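Local coordinates for GTPase activator-like protein (Chaetomium thermophilum, PDB 5HIU) that probably acts as a GTPase activator in the tuberous sclerosis complex as full-length TSC2, of which this chain is an N-terminal helical part, at residues T285-S297 with T308-L322. Sequence-based numbering, arbitrary orientation.
Sequences TVRILLDFLRSYS and TVRDVRGALSVLQKL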
ATOM      1  N   THR A 285       2.903  16.735   1.192  1.00 70.70           N
ATOM      2  CA  THR A 285       3.292  15.651   2.104  1.00 65.65           C
ATOM      3  C   THR A 285       3.983  16.159   3.367  1.00 65.39           C
ATOM      4  O   THR A 285       3.669  15.710   4.473  1.00 63.91           O
ATOM      5  CB  THR A 285       4.224  14.664   1.387  1.00 65.39           C
ATOM      6  OG1 THR A 285       3.626  14.266   0.139  1.00 67.19           O
ATOM      7  CG2 THR A 285       4.499  13.437   2.258  1.00 64.01           C
ATOM      8  N   VAL A 286       4.922  17.090   3.208  1.00 65.61           N
ATOM      9  CA  VAL A 286       5.609  17.682   4.363  1.00 65.22           C
ATOM     10  C   VAL A 286       4.593  18.347   5.287  1.00 69.09           C
ATOM     11  O   VAL A 286       4.574  18.128   6.501  1.00 67.51           O
ATOM     12  CB  VAL A 286       6.657  18.726   3.918  1.00 66.52           C
ATOM     13  CG1 VAL A 286       7.178  19.522   5.097  1.00 66.56           C
ATOM     14  CG2 VAL A 286       7.819  18.051   3.218  1.00 69.07           C
ATOM     15  N   ARG A 287       3.762  19.186   4.681  1.00 78.52           N
ATOM     16  CA  ARG A 287       2.672  19.889   5.359  1.00 81.76           C
ATOM     17  C   ARG A 287       1.757  18.928   6.122  1.00 83.23           C
ATOM     18  O   ARG A 287       1.408  19.178   7.282  1.00 78.63           O
ATOM     19  CB  ARG A 287       1.883  20.648   4.292  1.00 92.52           C
ATOM     20  CG  ARG A 287       0.655  21.408   4.773  1.00102.58           C
ATOM     21  CD  ARG A 287       0.410  22.639   3.909  1.00103.85           C
ATOM     22  NE  ARG A 287       0.644  22.372   2.489  1.00102.29           N
ATOM     23  CZ  ARG A 287      -0.297  22.067   1.596  1.00115.74           C
ATOM     24  NH1 ARG A 287      -1.582  21.985   1.940  1.00117.02           N
ATOM     25  NH2 ARG A 287       0.052  21.847   0.330  1.00125.46           N
ATOM     26  N   ILE A 288       1.393  17.827   5.454  1.00 79.33           N
ATOM     27  CA  ILE A 288       0.582  16.754   6.050  1.00 76.15           C
ATOM     28  C   ILE A 288       1.290  16.138   7.238  1.00 71.92           C
ATOM     29  O   ILE A 288       0.711  15.995   8.310  1.00 76.93           O
ATOM     30  CB  ILE A 288       0.256  15.646   5.007  1.00 72.67           C
ATOM     31  CG1 ILE A 288      -0.791  16.155   4.015  1.00 73.82           C
ATOM     32  CG2 ILE A 288      -0.244  14.358   5.670  1.00 69.76           C
ATOM     33  CD1 ILE A 288      -0.863  15.363   2.724  1.00 75.54           C
ATOM     34  N   LEU A 289       2.540  15.745   7.024  1.00 68.39           N
ATOM     35  CA  LEU A 289       3.360  15.119   8.066  1.00 65.60           C
ATOM     36  C   LEU A 289       3.523  16.007   9.296  1.00 70.58           C
ATOM     37  O   LEU A 289       3.611  15.508  10.429  1.00 72.33           O
ATOM     38  CB  LEU A 289       4.753  14.816   7.512  1.00 62.42           C
ATOM     39  CG  LEU A 289       4.928  13.625   6.584  1.00 56.56           C
ATOM     40  CD1 LEU A 289       6.278  13.719   5.896  1.00 55.66           C
ATOM     41  CD2 LEU A 289       4.815  12.319   7.355  1.00 55.32           C
ATOM     42  N   LEU A 290       3.610  17.319   9.071  1.00 73.20           N
ATOM     43  CA  LEU A 290       3.744  18.258  10.178  1.00 80.42           C
ATOM     44  C   LEU A 290       2.414  18.397  10.861  1.00 88.86           C
ATOM     45  O   LEU A 290       2.362  18.404  12.096  1.00 82.94           O
ATOM     46  CB  LEU A 290       4.221  19.625   9.707  1.00 81.00           C
ATOM     47  CG  LEU A 290       5.697  19.689   9.336  1.00 83.00           C
ATOM     48  CD1 LEU A 290       5.956  20.944   8.515  1.00 89.39           C
ATOM     49  CD2 LEU A 290       6.581  19.649  10.573  1.00 81.33           C
ATOM     50  N   ASP A 291       1.347  18.496  10.052  1.00 96.13           N
ATOM     51  CA  ASP A 291      -0.035  18.530  10.561  1.00 99.56           C
ATOM     52  C   ASP A 291      -0.255  17.451  11.614  1.00 97.26           C
ATOM     53  O   ASP A 291      -0.907  17.698  12.613  1.00 98.11           O
ATOM     54  CB  ASP A 291      -1.073  18.339   9.440  1.00 99.93           C
ATOM     55  CG  ASP A 291      -1.357  19.609   8.659  1.00101.40           C
ATOM     56  OD1 ASP A 291      -0.999  20.720   9.105  1.00106.01           O
ATOM     57  OD2 ASP A 291      -1.964  19.478   7.578  1.00102.02           O
ATOM     58  N   PHE A 292       0.299  16.260  11.410  1.00 92.62           N
ATOM     59  CA  PHE A 292       0.154  15.215  12.412  1.00 97.31           C
ATOM     60  C   PHE A 292       0.721  15.687  13.732  1.00100.50           C
ATOM     61  O   PHE A 292       0.219  15.330  14.789  1.00109.56           O
ATOM     62  CB  PHE A 292       0.806  13.914  11.958  1.00 96.46           C
ATOM     63  CG  PHE A 292       0.203  13.350  10.702  1.00 99.42           C
ATOM     64  CD1 PHE A 292      -1.179  13.335  10.521  1.00100.31           C
ATOM     65  CD2 PHE A 292       1.012  12.831   9.695  1.00101.39           C
ATOM     66  CE1 PHE A 292      -1.734  12.812   9.361  1.00105.55           C
ATOM     67  CE2 PHE A 292       0.457  12.307   8.532  1.00 98.92           C
ATOM     68  CZ  PHE A 292      -0.917  12.298   8.363  1.00 96.85           C
ATOM     69  N   LEU A 293       1.749  16.524  13.656  1.00102.56           N
ATOM     70  CA  LEU A 293       2.333  17.147  14.833  1.00 99.07           C
ATOM     71  C   LEU A 293       1.575  18.419  15.229  1.00 96.03           C
ATOM     72  O   LEU A 293       1.153  18.553  16.379  1.00 93.22           O
ATOM     73  CB  LEU A 293       3.810  17.461  14.564  1.00 99.64           C
ATOM     74  CG  LEU A 293       4.681  16.358  13.940  1.00 91.83           C
ATOM     75  CD1 LEU A 293       6.109  16.848  13.711  1.00 88.11           C
ATOM     76  CD2 LEU A 293       4.676  15.114  14.814  1.00 86.29           C
ATOM     77  N   ARG A 294       1.404  19.337  14.270  1.00 95.01           N
ATOM     78  CA  ARG A 294       0.730  20.633  14.499  1.00 95.69           C
ATOM     79  C   ARG A 294      -0.754  20.468  14.851  1.00 97.31           C
ATOM     80  O   ARG A 294      -1.180  20.947  15.887  1.00101.21           O
ATOM     81  CB  ARG A 294       0.887  21.565  13.290  1.00 90.89           C
ATOM     82  N   SER A 295      -1.527  19.784  14.000  1.00 98.24           N
ATOM     83  CA  SER A 295      -2.917  19.365  14.326  1.00 98.37           C
ATOM     84  C   SER A 295      -3.090  18.801  15.733  1.00 98.43           C
ATOM     85  O   SER A 295      -4.145  19.013  16.340  1.00 98.51           O
ATOM     86  CB  SER A 295      -3.450  18.283  13.364  1.00 93.11           C
ATOM     87  OG  SER A 295      -3.028  18.489  12.038  1.00 92.38           O
ATOM     88  N   TYR A 296      -2.087  18.060  16.231  1.00 92.54           N
ATOM     89  CA  TYR A 296      -2.254  17.276  17.456  1.00 92.29           C
ATOM     90  C   TYR A 296      -2.959  18.095  18.560  1.00 98.80           C
ATOM     91  O   TYR A 296      -2.848  19.318  18.624  1.00103.32           O
ATOM     92  CB  TYR A 296      -0.931  16.648  17.962  1.00 84.71           C
ATOM     93  CG  TYR A 296      -1.129  15.898  19.271  1.00 85.61           C
ATOM     94  CD1 TYR A 296      -1.792  14.687  19.304  1.00 86.05           C
ATOM     95  CD2 TYR A 296      -0.717  16.437  20.480  1.00 87.44           C
ATOM     96  CE1 TYR A 296      -2.031  14.017  20.497  1.00 88.20           C
ATOM     97  CE2 TYR A 296      -0.944  15.771  21.675  1.00 90.61           C
ATOM     98  CZ  TYR A 296      -1.607  14.554  21.686  1.00 90.63           C
ATOM     99  OH  TYR A 296      -1.857  13.886  22.893  1.00 93.92           O
ATOM    100  N   SER A 297      -3.737  17.413  19.389  1.00102.90           N
ATOM    101  CA  SER A 297      -4.292  18.031  20.589  1.00110.38           C
ATOM    102  C   SER A 297      -4.676  16.907  21.558  1.00112.16           C
ATOM    103  O   SER A 297      -5.531  16.064  21.231  1.00116.39           O
ATOM    104  CB  SER A 297      -5.496  18.922  20.250  1.00114.87           C
ATOM    105  OG  SER A 297      -5.566  20.032  21.122  1.00123.67           O
ATOM    106  N   THR A 308      -4.668   9.688  16.934  1.00 99.03           N
ATOM    107  CA  THR A 308      -3.778  10.772  16.520  1.00 98.86           C
ATOM    108  C   THR A 308      -2.311  10.531  16.896  1.00 96.89           C
ATOM    109  O   THR A 308      -1.416  10.964  16.167  1.00 91.23           O
ATOM    110  CB  THR A 308      -4.226  12.127  17.106  1.00103.26           C
ATOM    111  OG1 THR A 308      -5.621  12.329  16.835  1.00102.92           O
ATOM    112  CG2 THR A 308      -3.406  13.276  16.501  1.00100.82           C
ATOM    113  N   VAL A 309      -2.071   9.876  18.038  1.00 99.17           N
ATOM    114  CA  VAL A 309      -0.709   9.464  18.450  1.00 96.21           C
ATOM    115  C   VAL A 309      -0.115   8.478  17.437  1.00 96.78           C
ATOM    116  O   VAL A 309       1.047   8.619  17.030  1.00 92.64           O
ATOM    117  CB  VAL A 309      -0.684   8.854  19.881  1.00 97.54           C
ATOM    118  CG1 VAL A 309       0.513   7.934  20.102  1.00 93.50           C
ATOM    119  CG2 VAL A 309      -0.676   9.966  20.930  1.00103.38           C
ATOM    120  N   ARG A 310      -0.909   7.481  17.043  1.00 94.63           N
ATOM    121  CA  ARG A 310      -0.530   6.586  15.952  1.00 89.70           C
ATOM    122  C   ARG A 310       0.097   7.430  14.862  1.00 77.40           C
ATOM    123  O   ARG A 310       1.245   7.230  14.513  1.00 67.29           O
ATOM    124  CB  ARG A 310      -1.757   5.820  15.417  1.00 93.17           C
ATOM    125  CG  ARG A 310      -1.646   5.328  13.972  1.00 92.35           C
ATOM    126  CD  ARG A 310      -2.903   4.590  13.525  1.00 98.34           C
ATOM    127  NE  ARG A 310      -4.097   5.438  13.561  1.00104.65           N
ATOM    128  CZ  ARG A 310      -5.326   5.043  13.229  1.00105.85           C
ATOM    129  NH1 ARG A 310      -5.558   3.802  12.827  1.00105.03           N
ATOM    130  NH2 ARG A 310      -6.336   5.902  13.299  1.00111.86           N
ATOM    131  N   ASP A 311      -0.680   8.394  14.372  1.00 79.49           N
ATOM    132  CA  ASP A 311      -0.264   9.309  13.311  1.00 82.97           C
ATOM    133  C   ASP A 311       1.016  10.062  13.653  1.00 86.36           C
ATOM    134  O   ASP A 311       1.894  10.230  12.801  1.00 93.33           O
ATOM    135  CB  ASP A 311      -1.356  10.349  13.010  1.00 85.76           C
ATOM    136  CG  ASP A 311      -2.675   9.725  12.565  1.00 92.88           C
ATOM    137  OD1 ASP A 311      -2.680   8.690  11.848  1.00 91.91           O
ATOM    138  OD2 ASP A 311      -3.722  10.294  12.932  1.00103.77           O
ATOM    139  N   VAL A 312       1.111  10.531  14.890  1.00 86.09           N
ATOM    140  CA  VAL A 312       2.266  11.310  15.315  1.00 82.72           C
ATOM    141  C   VAL A 312       3.558  10.499  15.263  1.00 78.08           C
ATOM    142  O   VAL A 312       4.559  10.986  14.746  1.00 75.94           O
ATOM    143  CB  VAL A 312       2.067  11.893  16.724  1.00 83.91           C
ATOM    144  CG1 VAL A 312       3.343  12.561  17.208  1.00 81.58           C
ATOM    145  CG2 VAL A 312       0.926  12.898  16.718  1.00 86.05           C
ATOM    146  N   ARG A 313       3.536   9.271  15.778  1.00 74.82           N
ATOM    147  CA  ARG A 313       4.735   8.435  15.814  1.00 74.37           C
ATOM    148  C   ARG A 313       5.241   8.080  14.425  1.00 78.14           C
ATOM    149  O   ARG A 313       6.437   7.808  14.236  1.00 83.23           O
ATOM    150  CB  ARG A 313       4.466   7.120  16.520  1.00 75.79           C
ATOM    151  CG  ARG A 313       3.973   7.214  17.952  1.00 79.88           C
ATOM    152  CD  ARG A 313       3.894   5.815  18.524  1.00 83.96           C
ATOM    153  NE  ARG A 313       5.177   5.120  18.377  1.00 83.06           N
ATOM    154  CZ  ARG A 313       5.325   3.803  18.232  1.00 88.19           C
ATOM    155  NH1 ARG A 313       4.270   2.988  18.204  1.00 87.87           N
ATOM    156  NH2 ARG A 313       6.548   3.294  18.100  1.00 89.25           N
ATOM    157  N   GLY A 314       4.323   8.020  13.469  1.00 72.87           N
ATOM    158  CA  GLY A 314       4.678   7.656  12.115  1.00 73.62           C
ATOM    159  C   GLY A 314       5.349   8.828  11.460  1.00 71.80           C
ATOM    160  O   GLY A 314       6.424   8.679  10.881  1.00 72.79           O
ATOM    161  N   ALA A 315       4.685   9.983  11.561  1.00 70.54           N
ATOM    162  CA  ALA A 315       5.199  11.278  11.101  1.00 68.47           C
ATOM    163  C   ALA A 315       6.626  11.501  11.556  1.00 68.74           C
ATOM    164  O   ALA A 315       7.453  11.974  10.792  1.00 69.03           O
ATOM    165  CB  ALA A 315       4.325  12.416  11.604  1.00 70.50           C
ATOM    166  N   LEU A 316       6.910  11.154  12.801  1.00 66.05           N
ATOM    167  CA  LEU A 316       8.262  11.237  13.323  1.00 66.79           C
ATOM    168  C   LEU A 316       9.188  10.329  12.527  1.00 65.18           C
ATOM    169  O   LEU A 316      10.276  10.726  12.118  1.00 68.92           O
ATOM    170  CB  LEU A 316       8.292  10.823  14.804  1.00 71.71           C
ATOM    171  CG  LEU A 316       8.223  11.912  15.886  1.00 76.13           C
ATOM    172  CD1 LEU A 316       7.264  13.054  15.569  1.00 74.44           C
ATOM    173  CD2 LEU A 316       7.866  11.273  17.222  1.00 81.14           C
ATOM    174  N   SER A 317       8.749   9.098  12.337  1.00 60.92           N
ATOM    175  CA  SER A 317       9.545   8.089  11.666  1.00 58.38           C
ATOM    176  C   SER A 317       9.891   8.570  10.262  1.00 57.71           C
ATOM    177  O   SER A 317      11.047   8.505   9.823  1.00 56.85           O
ATOM    178  CB  SER A 317       8.738   6.784  11.586  1.00 59.86           C
ATOM    179  OG  SER A 317       9.563   5.675  11.299  1.00 58.12           O
ATOM    180  N   VAL A 318       8.871   9.053   9.566  1.00 51.80           N
ATOM    181  CA  VAL A 318       9.010   9.425   8.169  1.00 52.03           C
ATOM    182  C   VAL A 318       9.787  10.725   8.078  1.00 51.78           C
ATOM    183  O   VAL A 318      10.582  10.916   7.161  1.00 48.02           O
ATOM    184  CB  VAL A 318       7.626   9.532   7.466  1.00 49.80           C
ATOM    185  CG1 VAL A 318       7.747  10.223   6.129  1.00 49.15           C
ATOM    186  CG2 VAL A 318       7.019   8.153   7.277  1.00 48.39           C
ATOM    187  N   LEU A 319       9.561  11.608   9.048  1.00 57.26           N
ATOM    188  CA  LEU A 319      10.269  12.891   9.098  1.00 58.00           C
ATOM    189  C   LEU A 319      11.753  12.689   9.354  1.00 54.72           C
ATOM    190  O   LEU A 319      12.588  13.318   8.733  1.00 54.19           O
ATOM    191  CB  LEU A 319       9.667  13.834  10.155  1.00 57.61           C
ATOM    192  CG  LEU A 319       8.404  14.567   9.683  1.00 57.39           C
ATOM    193  CD1 LEU A 319       7.642  15.254  10.825  1.00 58.42           C
ATOM    194  CD2 LEU A 319       8.766  15.565   8.603  1.00 56.84           C
ATOM    195  N   GLN A 320      12.082  11.806  10.271  1.00 54.67           N
ATOM    196  CA  GLN A 320      13.476  11.547  10.558  1.00 55.37           C
ATOM    197  C   GLN A 320      14.161  11.070   9.302  1.00 53.51           C
ATOM    198  O   GLN A 320      15.277  11.435   9.027  1.00 59.76           O
ATOM    199  CB  GLN A 320      13.594  10.493  11.643  1.00 56.62           C
ATOM    200  CG  GLN A 320      15.009  10.044  11.917  1.00 59.10           C
ATOM    201  CD  GLN A 320      15.083   9.173  13.153  1.00 67.19           C
ATOM    202  OE1 GLN A 320      14.362   9.384  14.146  1.00 67.03           O
ATOM    203  NE2 GLN A 320      15.947   8.180  13.104  1.00 70.14           N
ATOM    204  N   LYS A 321      13.471  10.247   8.539  1.00 57.88           N
ATOM    205  CA  LYS A 321      14.010   9.726   7.291  1.00 62.61           C
ATOM    206  C   LYS A 321      14.039  10.838   6.223  1.00 58.38           C
ATOM    207  O   LYS A 321      15.059  11.047   5.565  1.00 51.61           O
ATOM    208  CB  LYS A 321      13.184   8.514   6.860  1.00 65.25           C
ATOM    209  CG  LYS A 321      13.790   7.660   5.760  1.00 78.25           C
ATOM    210  CD  LYS A 321      15.105   6.985   6.130  1.00 81.00           C
ATOM    211  CE  LYS A 321      15.742   6.325   4.901  1.00 86.02           C
ATOM    212  NZ  LYS A 321      17.192   6.019   5.078  1.00 88.88           N
ATOM    213  N   LEU A 322      12.947  11.589   6.102  1.00 51.94           N
ATOM    214  CA  LEU A 322      12.902  12.680   5.154  1.00 52.26           C
ATOM    215  C   LEU A 322      13.988  13.710   5.395  1.00 54.42           C
ATOM    216  O   LEU A 322      14.682  14.092   4.465  1.00 61.19           O
ATOM    217  CB  LEU A 322      11.539  13.377   5.172  1.00 54.13           C
ATOM    218  CG  LEU A 322      11.273  14.329   3.991  1.00 56.14           C
ATOM    219  CD1 LEU A 322      11.693  13.737   2.650  1.00 55.82           C
ATOM    220  CD2 LEU A 322       9.805  14.705   3.917  1.00 57.56           C
TER
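The Phe292 ring meets Ala315 CB at its edge, near the ring plane, while Asp311 CB approaches obliquely, 3.9 Å from Phe292 CD1. One ring face carries Ile288 O from the preceding turn, offset toward the rim. Further along, Tyr296 takes the methyl CG2 of Thr308 in plane at its edge, 3.5 Å from CD1; with CG anti to the backbone N (chi1 177°), the ring lies against the start of segment 308-322. These groups belong to a helical hairpin in an elongated alpha-solenoid, built from the successive helices 281-294 and 302-322; in the stretches 285-294 and 308-322 their axes come within 8.5 Å, with directions 132° apart.

Knobs-into-holes packing fills the middle. Leu289 sits among Ala315, Val318, Leu319 and Leu322, both its methyls 3.8 Å from Val318 CG1. Leu293 fits the neighbouring hole of Val312, Ala315, Leu316 and Leu319, and its two branches divide the work: CD1 meets Leu319 CD1 tip to tip at 3.6 Å, while CD2 turns to Leu316 CD1 and Val312 CG1. Helix 336-348 extends this apolar layer through Val346, which touches both Leu293 and Val312; helix 245-261 touches helix 302-322 at Asp311 and Val318. Small Ala315 lets the backbones come near, its CB lying 3.4 Å from Leu289 O.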